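Local coordinates for protein 5,10-methylenetetrahydrofolate dehydrogenase (Bombyx mori, PDB 5ZF1) that probably catalyses the NADP+-dependent oxidation of 5,10-methylenetetrahydrofolate to 5,10-methenyltetrahydrofolate in one-carbon metabolism, at residues V162-S167 against K224-D229; M172-M177 against I215-T220; V258-V263 against T271-G276; V146-R151 against T236-G241. All blocks are in the same frame, centred on the assembly; numbering follows the deposited sequence.

Contact 1: V162-S167 against K224-D229; sequences VVIGRS and KLIKAD. With SO4 (sulfate ion), chain E.
Ile164, the last residue of strand 160-164 before it gives way to loop, meets Lys224 and Ile226 at the C-terminal end of that strand in the parallel Rossmann-type sheet, in the NAD(P)-binding domain of this dehydrogenase. The apolar part of the contact rests on the two branches of that one isoleucine. With chi1 at -56°, CG1 lies anti to the carbonyl carbon and carries CD1 outward, where it meets Ile226 CD1 tip to tip at 3.6 Å. The other branch goes to the lysine: Ile164 CG2 lies 3.8 Å from Lys224 CE, the two side chains crossing at a slant. The lysine chain is bent at chi2, chi3 and chi4, which brings CE, near the chain's end, against that methyl. Leu206 of helix 203-211 touches both Ile164 and Lys224, and Thr218 of the neighbouring strand touches both isoleucines, so Lys224 and Ile226 pack over the strand end with other parts of the domain around them.

The polar part belongs to the loop that follows the strand. Here a sulfate ion, probably from the crystallisation liquor, sits beside Gly165 and Arg166, and Arg199 and Thr220 also bond it. The guanidinium of Arg166 reaches the second subunit, forming a salt bridge to Asp191 of that chain, while its aliphatic part runs alongside the anion, Arg166 CG lying 3.4 Å from sulfate O1. The same oxygen receives the backbone amide: Arg166 N donates to sulfate O1 at 2.9 Å in a nearly straight bond of 174°.

Contact 2: M172-M177 against I215-T220; sequences MPIAMM and IIITAT. With SO4 (sulfate ion), chain E.
Ile174 in helix 171-178 faces Ile217 near the end of strand 215-218 and Ala219 just past it, the backbones coming nearest at Ile174 CA and Ala219 CA, 8.6 Å apart. That gap is bridged by hydrocarbon alone. Ile174 is the one helix residue to cross it, and its two branches divide the work: CG2 packs on Ile217 CD1 at 3.9 Å, while Ile174 CD1, at the end of an extended chi2 of 177°, reaches Ala219 CB at 4.3 Å and Ile217 CG2 at 4.1 Å. The two isoleucines thus meet at an angle; Ile217 has a second conformer, so its methyl distances hold for one of the two.

Just past the strand the chemistry turns polar. Thr220 OG1, placed anti to its backbone N by a chi1 of 175°, donates to sulfate O2 at 3.0 Å, and the amide of Leu222 is a further partner of this hydroxyl.

A helix thus packs its isoleucine on the parallel sheet of a Rossmann-type NAD(P)-binding domain. Val163 of strand 160-164 touches Ile174, helix 140-151 brings Ala142 against Ile174 and Val145 against Ile217, and Met176, on a side of the helix that does not meet this strand, packs on Met176 of the second subunit.

Contact 3: V258-V263 against T271-G276; sequences VDYEEV and TPVPGG. With SO4 (sulfate ion), chain F.
Tyr260, the first residue of the short helix 260-263, brings its ring to the loop that leads from strand 269-270 to the long C-terminal helix 277-298, at the margin of the Rossmann-type NAD(P)-binding domain. The tyrosine is aimed by a chi1 of -176°, which sets CG anti to the backbone N and sends the ring out across the loop.

Thr271 begins the loop and offers its backbone carbonyl: Thr271 O lies near the plane of the ring, at its edge, 3.2 Å from Tyr260 CE2. This is a carbon-to-oxygen approach to the polarised rim of the aromatic group. The threonine hydroxyl is engaged elsewhere, accepting from the amide of Asp239 and so tying the loop to strand 236-239.

Pro272 follows, with its CA 3.7 Å from Tyr260 CE2 and placed obliquely to the ring; Ile4 of the edge strand 3-4 touches both residues. At Val273 the contact becomes purely apolar. Its CG2 methyl approaches the ring, also obliquely, at 3.8 Å from Tyr260 CD2, and the two side chains run past each other in opposite directions.

Beyond Val273 a cis peptide bond leads into Pro274, and the chain turns away from the tyrosine toward a second sulfate, probably also from the crystallisation liquor. Pro274 CB lies 3.5 Å from sulfate O1. Gly276 occupies the N-cap position of helix 277-298, and the anion is gathered by amides at that helix start, Val277 and Gly278 among them. Gly276 N donates to sulfate O1 at 2.8 Å, through a bent angle of 139°.

Contact 4: V146-R151 against T236-G241; sequences VEMLKR and TIIDVG
Leu149 and Met148 on helix 140-151 share Ile238 of strand 236-239 between them, and the isoleucine serves each with a different methyl. Its chi1 of -66° puts CG1 anti to the carbonyl carbon, and an extended chi2 then carries CD1 out to Leu149, whose CD2 stands 3.6 Å from Ile238 CD1. The leucine reaches in from the flank of the helix, so that its branched end, and not its CB, makes the approach. From there the same Leu149 CD2 also comes to 4.3 Å from CG2 of Thr236, two residues earlier in the strand, with its side chain on the same face.

Met148 treats the isoleucine differently. Its chain is straight through chi2 and bent only at chi3, which brings the terminal methyl round to the sheet: Met148 CE lies 4.1 Å from Ile238 CG2, with the two side chains sliding past one another.

On another side of the helix Arg151 NE donates to Glu147 OE2 at 2.8 Å in a salt bridge; the oxygen accepts through its anti lone pair, 9° out of the guanidinium plane. Leu10 of helix 7-26 touches both Arg151 and Met148.

At the strand end Gly241 N meets Asp239 OD1 at 3.2 Å from above the carboxylate plane, closing an Asx turn. Helix and strand axes run roughly antiparallel, at 149° and 10.6 Å apart, as where a helix packs on the parallel sheet of a Rossmann fold.

Contacts 1, 2 and 4 are buried; 2 and 4 each set a helix on neighbouring strands of one parallel sheet, and Ile216 and the 236-239 strand are joined by backbone bonds while Met177 meets Val146 between the helices. Contact 1 lies at a strand end of the same sheet, and its loop joins contact 3 through Ile226 O and Asp259 N. Contact 3, partly exposed, sets an aromatic ring against a backbone carbonyl and a valine methyl, where the others pair aliphatic side chains. Contacts 1 and 2 share a sulfate near the strand ends, while contact 3 has its own at a helix start; contact 4 adjoins neither anion, and is wholly apolar across its two segments.

Contact 1: V162-S167 against K224-D229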
loop_
_atom_site.group_PDB
_atom_site.type_symbol
_atom_site.label_atom_id
_atom_site.label_comp_id
_atom_site.label_asym_id
_atom_site.label_seq_id
_atom_site.Cartn_x
_atom_site.Cartn_y
_atom_site.Cartn_z
ATOM N N VAL B 162 14.331 2.469 8.388
ATOM C CA VAL B 162 13.229 2.757 9.308
ATOM C C VAL B 162 12.537 4.010 8.795
ATOM O O VAL B 162 13.187 5.035 8.573
ATOM C CB VAL B 162 13.735 2.956 10.750
ATOM C CG1 VAL B 162 12.582 3.469 11.666
ATOM C CG2 VAL B 162 14.334 1.667 11.278
ATOM N N VAL B 163 11.213 3.949 8.643
ATOM C CA VAL B 163 10.421 5.121 8.294
ATOM C C VAL B 163 9.600 5.442 9.528
ATOM O O VAL B 163 8.827 4.591 9.978
ATOM C CB VAL B 163 9.501 4.859 7.094
ATOM C CG1 VAL B 163 8.678 6.121 6.793
ATOM C CG2 VAL B 163 10.314 4.428 5.847
ATOM N N ILE B 164 9.777 6.643 10.076
ATOM C CA ILE B 164 9.026 7.083 11.256
ATOM C C ILE B 164 7.870 7.925 10.740
ATOM O O ILE B 164 8.073 9.053 10.284
ATOM C CB ILE B 164 9.903 7.874 12.243
ATOM C CG1 ILE B 164 11.118 7.049 12.652
ATOM C CG2 ILE B 164 9.066 8.246 13.505
ATOM C CD1 ILE B 164 12.129 7.782 13.485
ATOM N N GLY B 165 6.662 7.371 10.771
ATOM C CA GLY B 165 5.504 8.054 10.207
ATOM C C GLY B 165 4.833 7.137 9.210
ATOM O O GLY B 165 5.472 6.519 8.361
ATOM N N ARG B 166 3.503 7.015 9.330
ATOM C CA ARG B 166 2.694 6.144 8.480
ATOM C C ARG B 166 1.606 6.905 7.724
ATOM O O ARG B 166 0.639 6.285 7.243
ATOM C CB ARG B 166 2.059 5.018 9.309
ATOM C CG ARG B 166 1.123 5.535 10.407
ATOM C CD ARG B 166 0.532 4.403 11.234
ATOM N NE ARG B 166 -0.224 5.001 12.345
ATOM C CZ ARG B 166 -0.832 4.316 13.308
ATOM N NH1 ARG B 166 -0.811 2.990 13.313
ATOM N NH2 ARG B 166 -1.464 4.976 14.267
ATOM N N SER B 167 1.728 8.226 7.607
ATOM C CA SER B 167 0.671 9.005 6.961
ATOM C C SER B 167 0.415 8.516 5.534
ATOM O O SER B 167 1.328 8.102 4.811
ATOM C CB SER B 167 1.031 10.495 6.950
ATOM O OG SER B 167 2.111 10.775 6.053
ATOM N N LYS B 224 9.046 14.026 16.946
ATOM C CA LYS B 224 10.026 13.008 17.271
ATOM C C LYS B 224 11.378 13.689 17.417
ATOM O O LYS B 224 11.576 14.827 16.979
ATOM C CB LYS B 224 10.082 11.920 16.192
ATOM C CG LYS B 224 10.716 10.626 16.669
ATOM C CD LYS B 224 9.800 9.920 17.668
ATOM C CE LYS B 224 8.440 9.630 17.037
ATOM N NZ LYS B 224 7.899 8.288 17.397
ATOM N N LEU B 225 12.312 12.999 18.061
ATOM C CA LEU B 225 13.670 13.511 18.157
ATOM C C LEU B 225 14.624 12.359 17.888
ATOM O O LEU B 225 14.649 11.379 18.639
ATOM C CB LEU B 225 13.938 14.156 19.517
ATOM C CG LEU B 225 15.280 14.887 19.597
ATOM C CD1 LEU B 225 15.444 15.840 18.415
ATOM C CD2 LEU B 225 15.413 15.638 20.919
ATOM N N ILE B 226 15.385 12.469 16.802
ATOM C CA ILE B 226 16.482 11.545 16.542
ATOM C C ILE B 226 17.701 12.084 17.276
ATOM O O ILE B 226 18.204 13.156 16.945
ATOM C CB ILE B 226 16.761 11.395 15.043
ATOM C CG1 ILE B 226 15.505 10.936 14.302
ATOM C CG2 ILE B 226 17.877 10.396 14.831
ATOM C CD1 ILE B 226 14.961 9.629 14.797
ATOM N N LYS B 227 18.164 11.351 18.274
ATOM C CA LYS B 227 19.355 11.717 19.025
ATOM C C LYS B 227 20.537 10.876 18.571
ATOM O O LYS B 227 20.378 9.811 17.972
ATOM C CB LYS B 227 19.132 11.531 20.527
ATOM C CG LYS B 227 17.783 12.001 21.025
ATOM C CD LYS B 227 17.707 11.868 22.541
ATOM C CE LYS B 227 16.526 11.013 22.989
ATOM N NZ LYS B 227 16.640 9.578 22.596
ATOM N N ALA B 228 21.741 11.360 18.890
ATOM C CA ALA B 228 22.952 10.703 18.412
ATOM C C ALA B 228 23.044 9.256 18.884
ATOM O O ALA B 228 23.559 8.399 18.155
ATOM C CB ALA B 228 24.187 11.492 18.852
ATOM N N ASP B 229 22.529 8.952 20.079
ATOM C CA ASP B 229 22.588 7.576 20.558
ATOM C C ASP B 229 21.603 6.658 19.846
ATOM O O ASP B 229 21.603 5.451 20.115
ATOM C CB ASP B 229 22.344 7.531 22.068
ATOM C CG ASP B 229 21.001 8.112 22.463
ATOM O OD1 ASP B 229 20.330 8.716 21.601
ATOM O OD2 ASP B 229 20.617 7.965 23.644
HETATM S S SO4 E . 2.376 8.856 12.707
HETATM O O1 SO4 E . 2.122 8.711 11.274
HETATM O O2 SO4 E . 3.766 8.814 13.115
HETATM O O3 SO4 E . 1.836 10.152 13.092
HETATM O O4 SO4 E . 1.651 7.815 13.452
#

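Contact 2: M172-M177 against I215-T220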
loop_
_atom_site.group_PDB
_atom_site.type_symbol
_atom_site.label_atom_id
_atom_site.label_comp_id
_atom_site.label_asym_id
_atom_site.label_seq_id
_atom_site.Cartn_x
_atom_site.Cartn_y
_atom_site.Cartn_z
ATOM N N MET B 172 3.444 6.464 4.277
ATOM C CA MET B 172 3.127 5.185 3.654
ATOM C C MET B 172 3.740 5.083 2.254
ATOM O O MET B 172 4.370 4.060 1.945
ATOM C CB MET B 172 1.605 4.966 3.649
ATOM C CG MET B 172 1.155 3.629 3.092
ATOM S SD MET B 172 0.960 3.661 1.283
ATOM C CE MET B 172 -0.452 4.787 1.101
ATOM N N PRO B 173 3.590 6.080 1.383
ATOM C CA PRO B 173 4.230 5.949 0.067
ATOM C C PRO B 173 5.743 5.862 0.157
ATOM O O PRO B 173 6.348 5.170 -0.663
ATOM C CB PRO B 173 3.769 7.214 -0.680
ATOM C CG PRO B 173 2.524 7.652 0.037
ATOM C CD PRO B 173 2.725 7.269 1.472
ATOM N N ILE B 174 6.377 6.517 1.125
ATOM C CA ILE B 174 7.828 6.375 1.272
ATOM C C ILE B 174 8.187 4.929 1.594
ATOM O O ILE B 174 9.063 4.327 0.959
ATOM C CB ILE B 174 8.358 7.333 2.350
ATOM C CG1 ILE B 174 8.307 8.776 1.840
ATOM C CG2 ILE B 174 9.791 6.916 2.757
ATOM C CD1 ILE B 174 8.734 9.817 2.854
ATOM N N ALA B 175 7.524 4.352 2.607
ATOM C CA ALA B 175 7.817 2.963 2.961
ATOM C C ALA B 175 7.551 2.025 1.798
ATOM O O ALA B 175 8.325 1.086 1.561
ATOM C CB ALA B 175 6.991 2.538 4.180
ATOM N N MET B 176 6.459 2.265 1.050
ATOM C CA MET B 176 6.104 1.373 -0.053
ATOM C C MET B 176 7.196 1.354 -1.111
ATOM O O MET B 176 7.558 0.287 -1.619
ATOM C CB MET B 176 4.766 1.799 -0.661
ATOM C CG MET B 176 4.176 0.823 -1.682
ATOM S SD MET B 176 3.677 -0.799 -1.028
ATOM C CE MET B 176 2.478 -0.390 0.233
ATOM N N MET B 177 7.726 2.517 -1.454
ATOM C CA MET B 177 8.775 2.622 -2.471
ATOM C C MET B 177 10.081 2.033 -1.978
ATOM O O MET B 177 10.829 1.418 -2.742
ATOM C CB MET B 177 9.027 4.078 -2.846
ATOM C CG MET B 177 7.808 4.913 -3.002
ATOM S SD MET B 177 7.927 5.822 -4.506
ATOM C CE MET B 177 7.868 4.403 -5.560
ATOM N N ILE B 215 19.299 3.472 7.280
ATOM C CA ILE B 215 18.615 4.661 6.791
ATOM C C ILE B 215 17.479 4.931 7.755
ATOM O O ILE B 215 16.750 3.995 8.094
ATOM C CB ILE B 215 18.046 4.464 5.371
ATOM C CG1 ILE B 215 19.175 4.166 4.364
ATOM C CG2 ILE B 215 17.278 5.689 4.907
ATOM C CD1 ILE B 215 18.646 3.558 3.056
ATOM N N ILE B 216 17.345 6.180 8.201
ATOM C CA ILE B 216 16.176 6.635 8.968
ATOM C C ILE B 216 15.538 7.789 8.217
ATOM O O ILE B 216 16.216 8.755 7.850
ATOM C CB ILE B 216 16.546 7.069 10.398
ATOM C CG1 ILE B 216 17.269 5.955 11.145
ATOM C CG2 ILE B 216 15.255 7.520 11.198
ATOM C CD1 ILE B 216 17.805 6.445 12.527
ATOM N N ILE B 217 14.229 7.687 7.990
ATOM C CA ILE B 217 13.450 8.735 7.352
ATOM C C ILE B 217 12.377 9.153 8.340
ATOM O O ILE B 217 11.552 8.330 8.732
ATOM C CB ILE B 217 12.823 8.250 6.038
ATOM C CG1 ILE B 217 13.922 7.985 5.010
ATOM C CG2 ILE B 217 11.814 9.276 5.523
ATOM C CD1 ILE B 217 13.514 7.049 3.898
ATOM N N THR B 218 12.404 10.421 8.775
ATOM C CA THR B 218 11.396 10.951 9.703
ATOM C C THR B 218 10.348 11.711 8.898
ATOM O O THR B 218 10.628 12.798 8.389
ATOM C CB THR B 218 12.002 11.861 10.779
ATOM O OG1 THR B 218 12.519 13.065 10.189
ATOM C CG2 THR B 218 13.099 11.155 11.563
ATOM N N ALA B 219 9.140 11.142 8.784
ATOM C CA ALA B 219 8.075 11.698 7.970
ATOM C C ALA B 219 6.865 12.084 8.799
ATOM O O ALA B 219 5.891 12.605 8.252
ATOM C CB ALA B 219 7.642 10.693 6.892
ATOM N N THR B 220 6.912 11.853 10.094
ATOM C CA THR B 220 5.749 12.078 10.931
ATOM C C THR B 220 5.557 13.559 11.237
ATOM O O THR B 220 6.510 14.340 11.301
ATOM C CB THR B 220 5.870 11.277 12.221
ATOM O OG1 THR B 220 4.769 11.606 13.070
ATOM C CG2 THR B 220 7.184 11.586 12.926
HETATM S S SO4 E . 2.376 8.856 12.707
HETATM O O1 SO4 E . 2.122 8.711 11.274
HETATM O O2 SO4 E . 3.766 8.814 13.115
HETATM O O3 SO4 E . 1.836 10.152 13.092
HETATM O O4 SO4 E . 1.651 7.815 13.452
#

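Contact 3: V258-V263 against T271-G276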
loop_
_atom_site.group_PDB
_atom_site.type_symbol
_atom_site.label_atom_id
_atom_site.label_comp_id
_atom_site.label_asym_id
_atom_site.label_seq_id
_atom_site.Cartn_x
_atom_site.Cartn_y
_atom_site.Cartn_z
ATOM N N VAL B 258 15.621 16.273 14.191
ATOM C CA VAL B 258 16.943 15.687 14.366
ATOM C C VAL B 258 17.797 16.619 15.213
ATOM O O VAL B 258 17.796 17.839 15.012
ATOM C CB VAL B 258 17.623 15.407 13.007
ATOM C CG1 VAL B 258 18.981 14.730 13.204
ATOM C CG2 VAL B 258 16.727 14.539 12.139
ATOM N N ASP B 259 18.522 16.039 16.166
ATOM C CA ASP B 259 19.544 16.771 16.909
ATOM C C ASP B 259 20.730 16.919 15.966
ATOM O O ASP B 259 21.696 16.153 15.999
ATOM C CB ASP B 259 19.904 16.037 18.195
ATOM C CG ASP B 259 20.921 16.788 19.042
ATOM O OD1 ASP B 259 21.502 17.786 18.563
ATOM O OD2 ASP B 259 21.129 16.377 20.203
ATOM N N TYR B 260 20.642 17.938 15.103
ATOM C CA TYR B 260 21.546 18.034 13.959
ATOM C C TYR B 260 23.005 18.076 14.396
ATOM O O TYR B 260 23.841 17.348 13.855
ATOM C CB TYR B 260 21.199 19.255 13.110
ATOM C CG TYR B 260 22.044 19.367 11.861
ATOM C CD1 TYR B 260 23.183 20.159 11.838
ATOM C CD2 TYR B 260 21.711 18.668 10.708
ATOM C CE1 TYR B 260 23.964 20.260 10.699
ATOM C CE2 TYR B 260 22.484 18.757 9.567
ATOM C CZ TYR B 260 23.608 19.558 9.566
ATOM O OH TYR B 260 24.384 19.654 8.434
ATOM N N GLU B 261 23.330 18.916 15.385
ATOM C CA GLU B 261 24.732 19.104 15.745
ATOM C C GLU B 261 25.370 17.800 16.203
ATOM O O GLU B 261 26.484 17.466 15.785
ATOM C CB GLU B 261 24.875 20.177 16.825
ATOM C CG GLU B 261 26.325 20.415 17.228
ATOM C CD GLU B 261 26.486 21.452 18.326
ATOM O OE1 GLU B 261 25.597 22.318 18.473
ATOM O OE2 GLU B 261 27.510 21.403 19.039
ATOM N N GLU B 262 24.674 17.035 17.044
ATOM C CA GLU B 262 25.260 15.794 17.538
ATOM C C GLU B 262 25.133 14.668 16.519
ATOM O O GLU B 262 26.083 13.900 16.323
ATOM C CB GLU B 262 24.616 15.392 18.862
ATOM C CG GLU B 262 25.081 16.221 20.059
ATOM C CD GLU B 262 26.583 16.486 20.053
ATOM O OE1 GLU B 262 27.373 15.519 19.960
ATOM O OE2 GLU B 262 26.976 17.672 20.137
ATOM N N VAL B 263 23.984 14.566 15.845
ATOM C CA VAL B 263 23.788 13.464 14.909
ATOM C C VAL B 263 24.710 13.604 13.709
ATOM O O VAL B 263 25.175 12.599 13.162
ATOM C CB VAL B 263 22.306 13.372 14.499
ATOM C CG1 VAL B 263 22.121 12.473 13.270
ATOM C CG2 VAL B 263 21.505 12.839 15.664
ATOM N N THR B 271 20.232 15.284 6.031
ATOM C CA THR B 271 19.630 16.517 5.555
ATOM C C THR B 271 20.123 17.697 6.391
ATOM O O THR B 271 20.256 17.582 7.613
ATOM C CB THR B 271 18.104 16.437 5.624
ATOM O OG1 THR B 271 17.724 15.712 6.800
ATOM C CG2 THR B 271 17.583 15.706 4.392
ATOM N N PRO B 272 20.413 18.831 5.764
ATOM C CA PRO B 272 20.750 20.050 6.509
ATOM C C PRO B 272 19.491 20.676 7.094
ATOM O O PRO B 272 18.390 20.141 6.979
ATOM C CB PRO B 272 21.366 20.947 5.438
ATOM C CG PRO B 272 20.603 20.560 4.189
ATOM C CD PRO B 272 20.393 19.055 4.310
ATOM N N VAL B 273 19.667 21.831 7.728
ATOM C CA VAL B 273 18.551 22.580 8.305
ATOM C C VAL B 273 18.532 23.973 7.687
ATOM O O VAL B 273 19.409 24.791 7.995
ATOM C CB VAL B 273 18.656 22.649 9.839
ATOM C CG1 VAL B 273 17.388 23.255 10.431
ATOM C CG2 VAL B 273 18.904 21.275 10.419
ATOM N N PRO B 274 17.567 24.297 6.808
ATOM C CA PRO B 274 16.466 23.437 6.363
ATOM C C PRO B 274 16.935 22.383 5.377
ATOM O O PRO B 274 18.011 22.531 4.787
ATOM C CB PRO B 274 15.506 24.418 5.693
ATOM C CG PRO B 274 16.411 25.460 5.128
ATOM C CD PRO B 274 17.561 25.593 6.105
ATOM N N GLY B 275 16.132 21.330 5.199
ATOM C CA GLY B 275 16.563 20.200 4.393
ATOM C C GLY B 275 16.416 20.379 2.898
ATOM O O GLY B 275 17.052 19.643 2.137
ATOM N N GLY B 276 15.598 21.327 2.455
ATOM C CA GLY B 276 15.321 21.444 1.038
ATOM C C GLY B 276 14.354 20.417 0.500
ATOM O O GLY B 276 14.246 20.269 -0.716
HETATM S S SO4 F . 12.338 22.052 3.886
HETATM O O1 SO4 F . 13.446 22.855 3.379
HETATM O O2 SO4 F . 12.741 20.644 3.915
HETATM O O3 SO4 F . 11.999 22.472 5.240
HETATM O O4 SO4 F . 11.186 22.266 3.017
#

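Contact 4: V146-R151 against T236-G241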
loop_
_atom_site.group_PDB
_atom_site.type_symbol
_atom_site.label_atom_id
_atom_site.label_comp_id
_atom_site.label_asym_id
_atom_site.label_seq_id
_atom_site.Cartn_x
_atom_site.Cartn_y
_atom_site.Cartn_z
ATOM N N VAL B 146 12.859 9.407 -2.218
ATOM C CA VAL B 146 13.464 8.331 -2.992
ATOM C C VAL B 146 14.524 8.889 -3.935
ATOM O O VAL B 146 15.596 8.298 -4.110
ATOM C CB VAL B 146 12.372 7.550 -3.748
ATOM C CG1 VAL B 146 12.965 6.770 -4.920
ATOM C CG2 VAL B 146 11.650 6.624 -2.804
ATOM N N GLU B 147 14.257 10.052 -4.529
ATOM C CA GLU B 147 15.219 10.658 -5.449
ATOM C C GLU B 147 16.470 11.143 -4.719
ATOM O O GLU B 147 17.580 11.068 -5.263
ATOM C CB GLU B 147 14.548 11.802 -6.214
ATOM C CG GLU B 147 15.287 12.256 -7.478
ATOM C CD GLU B 147 15.417 11.172 -8.549
ATOM O OE1 GLU B 147 14.542 10.282 -8.651
ATOM O OE2 GLU B 147 16.404 11.223 -9.309
ATOM N N MET B 148 16.323 11.649 -3.490
ATOM C CA MET B 148 17.497 12.048 -2.723
ATOM C C MET B 148 18.392 10.844 -2.449
ATOM O O MET B 148 19.623 10.936 -2.552
ATOM C CB MET B 148 17.065 12.734 -1.424
ATOM C CG MET B 148 16.278 14.027 -1.652
ATOM S SD MET B 148 15.720 14.898 -0.171
ATOM C CE MET B 148 17.066 14.623 0.980
ATOM N N LEU B 149 17.789 9.692 -2.140
ATOM C CA LEU B 149 18.576 8.489 -1.891
ATOM C C LEU B 149 19.299 8.031 -3.146
ATOM O O LEU B 149 20.481 7.669 -3.092
ATOM C CB LEU B 149 17.685 7.370 -1.370
ATOM C CG LEU B 149 17.101 7.608 0.026
ATOM C CD1 LEU B 149 15.936 6.672 0.277
ATOM C CD2 LEU B 149 18.186 7.467 1.078
ATOM N N LYS B 150 18.598 8.022 -4.283
ATOM C CA LYS B 150 19.217 7.563 -5.525
ATOM C C LYS B 150 20.298 8.522 -5.990
ATOM O O LYS B 150 21.361 8.092 -6.439
ATOM C CB LYS B 150 18.156 7.393 -6.614
ATOM C CG LYS B 150 17.099 6.360 -6.261
ATOM C CD LYS B 150 16.080 6.172 -7.373
ATOM C CE LYS B 150 16.506 5.077 -8.336
ATOM N NZ LYS B 150 17.751 5.405 -9.096
ATOM N N ARG B 151 20.051 9.826 -5.897
ATOM C CA ARG B 151 21.020 10.770 -6.446
ATOM C C ARG B 151 22.274 10.866 -5.592
ATOM O O ARG B 151 23.346 11.192 -6.108
ATOM C CB ARG B 151 20.380 12.146 -6.610
ATOM C CG ARG B 151 19.286 12.157 -7.641
ATOM C CD ARG B 151 19.818 12.476 -9.012
ATOM N NE ARG B 151 18.737 12.526 -9.990
ATOM C CZ ARG B 151 18.742 13.302 -11.069
ATOM N NH1 ARG B 151 19.772 14.105 -11.299
ATOM N NH2 ARG B 151 17.716 13.285 -11.909
ATOM N N THR B 236 22.267 6.996 7.154
ATOM C CA THR B 236 21.733 8.110 6.401
ATOM C C THR B 236 20.452 8.557 7.083
ATOM O O THR B 236 19.574 7.729 7.335
ATOM C CB THR B 236 21.445 7.692 4.960
ATOM O OG1 THR B 236 22.674 7.297 4.331
ATOM C CG2 THR B 236 20.800 8.808 4.183
ATOM N N ILE B 237 20.361 9.846 7.373
ATOM C CA ILE B 237 19.234 10.442 8.086
ATOM C C ILE B 237 18.589 11.474 7.176
ATOM O O ILE B 237 19.228 12.462 6.798
ATOM C CB ILE B 237 19.680 11.088 9.406
ATOM C CG1 ILE B 237 20.566 10.134 10.216
ATOM C CG2 ILE B 237 18.457 11.627 10.195
ATOM C CD1 ILE B 237 19.843 8.969 10.823
ATOM N N ILE B 238 17.318 11.266 6.842
ATOM C CA ILE B 238 16.556 12.225 6.048
ATOM C C ILE B 238 15.368 12.699 6.874
ATOM O O ILE B 238 14.504 11.892 7.246
ATOM C CB ILE B 238 16.086 11.630 4.720
ATOM C CG1 ILE B 238 17.309 11.323 3.847
ATOM C CG2 ILE B 238 15.116 12.599 4.017
ATOM C CD1 ILE B 238 17.013 10.471 2.639
ATOM N N ASP B 239 15.336 14.003 7.158
ATOM C CA ASP B 239 14.218 14.662 7.821
ATOM C C ASP B 239 13.290 15.252 6.762
ATOM O O ASP B 239 13.660 16.192 6.054
ATOM C CB ASP B 239 14.746 15.728 8.786
ATOM C CG ASP B 239 13.673 16.284 9.696
ATOM O OD1 ASP B 239 12.488 15.958 9.497
ATOM O OD2 ASP B 239 14.025 17.047 10.630
ATOM N N VAL B 240 12.069 14.709 6.662
ATOM C CA VAL B 240 11.151 15.146 5.612
ATOM C C VAL B 240 10.654 16.566 5.883
ATOM O O VAL B 240 10.301 17.298 4.949
ATOM C CB VAL B 240 9.992 14.135 5.467
ATOM C CG1 VAL B 240 9.028 14.569 4.390
ATOM C CG2 VAL B 240 10.549 12.756 5.135
ATOM N N GLY B 241 10.662 16.994 7.142
ATOM C CA GLY B 241 10.260 18.345 7.481
ATOM C C GLY B 241 8.776 18.530 7.699
ATOM O O GLY B 241 8.281 19.655 7.562
#